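Local coordinates for protein ribose-phosphate pyrophosphokinase (Mycobacterium smegmatis, PDB 5MP7) that probably makes phosphoribosyl pyrophosphate by moving the pyrophosphoryl group of ATP onto the 1-hydroxyl of ribose 5-phosphate, with magnesium as cofactor, at residues V174-D178 with S179-R183; S264-A267 with P268-A272. All blocks are in the same frame, centred on the assembly; numbering follows the deposited sequence.

Contact 1: residues V174-D178 with S179-R183; sequences VVSPD and SGRVR
The backbone O of D178 takes two hydrogen bonds. One comes across the contact from R181 N; at 3.3 Å between R181 N and D178 O it is weak, though nearly straight. The other comes from S176 OG, 2.8 Å from D178 O and in the carbonyl plane. With chi1 at -174°, opposite the backbone N, the S176 hydroxyl is directed into the turn, and S176 OG also lies 3.1 Å from R181 CB. The D178 carboxylate folds back over the same turn, and G180 N donates to D178 OD2 at 3.1 Å. The N-H meets that oxygen from above the carboxylate plane, 75° out of it. The turn links strand 172-176 to helix 182-191, the first two elements of a beta-alpha-beta unit completed by strand 197-202. R181 is the N-cap residue of the helix. D178 is a predicted magnesium ligand, so the bond from G180 N may help to set the carboxylate for the metal. The other oxygen, D178 OD1, lies 3.5 Å from R181 CB. The R181 chain bends at chi2 (77°) and carries its charge away from D178, so the two do not pair. R181 NH2 instead bonds T229 OG1 on strand 225-230. On the side of strand 197-202, V182 CG2 packs 4.1 Å from S176 CB, and both side chains touch F199 of that strand.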
# COMPACT_ATOMS: atom_id res chain seq x y z
N VAL A 174 64.50 -20.08 43.65
CA VAL A 174 63.89 -19.79 42.36
C VAL A 174 62.96 -20.95 42.06
O VAL A 174 63.36 -22.09 42.19
CB VAL A 174 64.94 -19.59 41.27
CG1 VAL A 174 64.27 -19.26 39.96
CG2 VAL A 174 65.83 -18.43 41.61
N VAL A 175 61.73 -20.66 41.67
CA VAL A 175 60.72 -21.70 41.40
C VAL A 175 60.19 -21.56 39.99
O VAL A 175 59.76 -20.48 39.57
CB VAL A 175 59.55 -21.60 42.37
CG1 VAL A 175 58.58 -22.74 42.15
CG2 VAL A 175 60.05 -21.61 43.80
N SER A 176 60.18 -22.66 39.25
CA SER A 176 59.56 -22.70 37.94
C SER A 176 58.13 -23.22 38.05
O SER A 176 57.88 -24.25 38.66
CB SER A 176 60.35 -23.59 37.01
OG SER A 176 59.82 -23.50 35.70
N PRO A 177 57.16 -22.52 37.47
CA PRO A 177 55.76 -22.93 37.62
C PRO A 177 55.39 -24.18 36.83
O PRO A 177 54.30 -24.72 37.01
CB PRO A 177 54.96 -21.73 37.13
CG PRO A 177 55.93 -20.92 36.33
CD PRO A 177 57.32 -21.32 36.65
N ASP A 178 56.28 -24.63 35.94
CA ASP A 178 56.09 -25.90 35.23
C ASP A 178 57.41 -26.45 34.69
O ASP A 178 58.44 -25.77 34.71
CB ASP A 178 55.12 -25.75 34.05
CG ASP A 178 55.79 -25.13 32.80
OD1 ASP A 178 56.44 -24.05 32.90
OD2 ASP A 178 55.72 -25.76 31.71
N SER A 179 57.35 -27.68 34.20
CA SER A 179 58.54 -28.41 33.78
C SER A 179 59.26 -27.79 32.58
O SER A 179 60.47 -28.00 32.41
CB SER A 179 58.15 -29.85 33.47
OG SER A 179 57.07 -29.87 32.56
N GLY A 180 58.53 -27.06 31.74
CA GLY A 180 59.13 -26.45 30.56
C GLY A 180 60.15 -25.37 30.83
O GLY A 180 61.02 -25.12 30.03
N ARG A 181 60.03 -24.71 31.96
CA ARG A 181 60.76 -23.50 32.22
C ARG A 181 61.92 -23.65 33.22
O ARG A 181 62.58 -22.68 33.63
CB ARG A 181 59.63 -22.62 32.71
CG ARG A 181 59.87 -21.24 33.21
CD ARG A 181 60.12 -20.20 32.13
NE ARG A 181 60.68 -19.00 32.75
CZ ARG A 181 61.29 -18.00 32.10
NH1 ARG A 181 61.41 -17.98 30.78
NH2 ARG A 181 61.74 -16.99 32.82
N VAL A 182 62.26 -24.89 33.56
CA VAL A 182 63.26 -25.16 34.60
C VAL A 182 64.66 -24.65 34.21
O VAL A 182 65.38 -24.14 35.05
CB VAL A 182 63.29 -26.65 34.99
CG1 VAL A 182 64.33 -26.94 36.06
CG2 VAL A 182 61.93 -27.07 35.50
N ARG A 183 65.01 -24.74 32.94
CA ARG A 183 66.32 -24.30 32.49
C ARG A 183 66.53 -22.80 32.68
O ARG A 183 67.60 -22.37 33.07
CB ARG A 183 66.55 -24.68 31.01
CG ARG A 183 67.84 -24.15 30.37
CD ARG A 183 69.08 -24.58 31.13
NE ARG A 183 70.20 -23.70 30.85
CZ ARG A 183 71.21 -23.42 31.69
NH1 ARG A 183 71.30 -23.96 32.91
NH2 ARG A 183 72.18 -22.59 31.29

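Contact 2: residues S264-A267 with P268-A272; sequences SDPA and PQRLA
The guanidinium of R270 has the ring of P266 over one face. P266 CG stands 3.9 Å above the plane, over its centre. D265 OD2 approaches the same group obliquely, 4.5 Å from R270 NH2. The oxygen is far off the plane of the group, where no N-H is directed, and the pair is not a salt bridge. The R270 chain bends at chi2 and chi3, which lays it beside P266, the two running in the same direction. R270 NH2 has a weak hydrogen bond to T235 O, in the loop predicted to bind ribose 5-phosphate. A type II' turn from S264 to A267 leads into helix 267-273, with P266 as the N-cap residue. The first two bonds of the helix are short and nearly straight. R270 N reaches P266 O at 2.7 Å, and L271 N reaches A267 O at 2.8 Å. Side-chain carbons crowd the same two carbonyl oxygens: R270 CB lies 3.2 Å from P266 O, and L271 CG is also 3.2 Å from A267 O. P268 has no N-H to give and fits the first turn, its CD 3.6 Å from D265 O. At the start of the turn, S264 OG bonds D234 OD1. The proline and arginine contact is thus apolar on the face of a cation, and the nearby carboxylate of D265 probably favours the charge of R270 only through space.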
# COMPACT_ATOMS: atom_id res chain seq x y z
N SER A 264 45.43 -10.93 30.44
CA SER A 264 44.07 -10.98 29.95
C SER A 264 43.09 -11.30 31.05
O SER A 264 43.47 -11.88 32.06
CB SER A 264 43.95 -12.10 28.91
OG SER A 264 45.06 -12.15 28.03
N ASP A 265 41.82 -10.95 30.82
CA ASP A 265 40.65 -11.44 31.58
C ASP A 265 40.71 -11.13 33.08
O ASP A 265 40.81 -9.93 33.45
CB ASP A 265 40.24 -12.90 31.19
CG ASP A 265 41.39 -13.94 31.22
OD1 ASP A 265 42.07 -14.17 30.22
OD2 ASP A 265 41.59 -14.59 32.23
N PRO A 266 40.69 -12.16 33.94
CA PRO A 266 40.66 -11.99 35.37
C PRO A 266 42.06 -11.98 36.01
O PRO A 266 42.16 -12.02 37.24
CB PRO A 266 39.90 -13.24 35.80
CG PRO A 266 40.39 -14.27 34.84
CD PRO A 266 40.80 -13.58 33.63
N ALA A 267 43.13 -11.93 35.20
CA ALA A 267 44.48 -12.05 35.73
C ALA A 267 44.81 -10.95 36.72
O ALA A 267 45.34 -11.24 37.75
CB ALA A 267 45.52 -12.06 34.62
N PRO A 268 44.45 -9.70 36.43
CA PRO A 268 44.70 -8.65 37.42
C PRO A 268 44.03 -8.90 38.77
O PRO A 268 44.65 -8.80 39.81
CB PRO A 268 44.13 -7.41 36.76
CG PRO A 268 44.14 -7.74 35.31
CD PRO A 268 43.81 -9.18 35.21
N GLN A 269 42.76 -9.26 38.74
CA GLN A 269 42.02 -9.62 39.93
C GLN A 269 42.59 -10.89 40.63
O GLN A 269 42.74 -10.93 41.85
CB GLN A 269 40.58 -9.81 39.49
CG GLN A 269 39.76 -10.68 40.43
CD GLN A 269 38.87 -9.78 41.26
OE1 GLN A 269 38.00 -9.09 40.70
NE2 GLN A 269 39.12 -9.71 42.56
N ARG A 270 42.89 -11.90 39.82
CA ARG A 270 43.49 -13.17 40.26
C ARG A 270 44.83 -12.97 40.97
O ARG A 270 45.04 -13.50 42.08
CB ARG A 270 43.67 -14.11 39.05
CG ARG A 270 42.49 -15.08 38.90
CD ARG A 270 42.97 -16.51 38.75
NE ARG A 270 43.09 -16.86 37.36
CZ ARG A 270 42.18 -17.45 36.59
NH1 ARG A 270 40.97 -17.77 37.04
NH2 ARG A 270 42.49 -17.69 35.32
N LEU A 271 45.69 -12.17 40.37
CA LEU A 271 47.01 -11.91 40.94
C LEU A 271 47.03 -11.00 42.16
O LEU A 271 47.79 -11.23 43.10
CB LEU A 271 47.92 -11.35 39.89
CG LEU A 271 48.17 -12.29 38.71
CD1 LEU A 271 48.93 -11.54 37.63
CD2 LEU A 271 48.97 -13.50 39.14
N ALA A 272 46.17 -9.99 42.15
CA ALA A 272 46.00 -9.10 43.30
C ALA A 272 45.47 -9.83 44.55
O ALA A 272 45.87 -9.50 45.66
CB ALA A 272 45.09 -7.93 42.94

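How the contacts relate
The two contacts come one after the other in the sequence and make no direct contact. Their centres are 21 Å apart and their nearest atoms about 10 Å. The predicted ribose 5-phosphate site relates them. From contact 1, the side chain of P177 comes within about 4 Å of those of D230 and T238. From contact 2, the side chain of S264 lies about 3 Å from that of D234. The side chain of S264 is also about 7 Å from that of R104, a predicted ATP-binding residue. Contact 1 also holds the predicted magnesium ligand D178. Contact 2 faces a second subunit, where S264 and D265 pack on A44 of that neighbouring subunit.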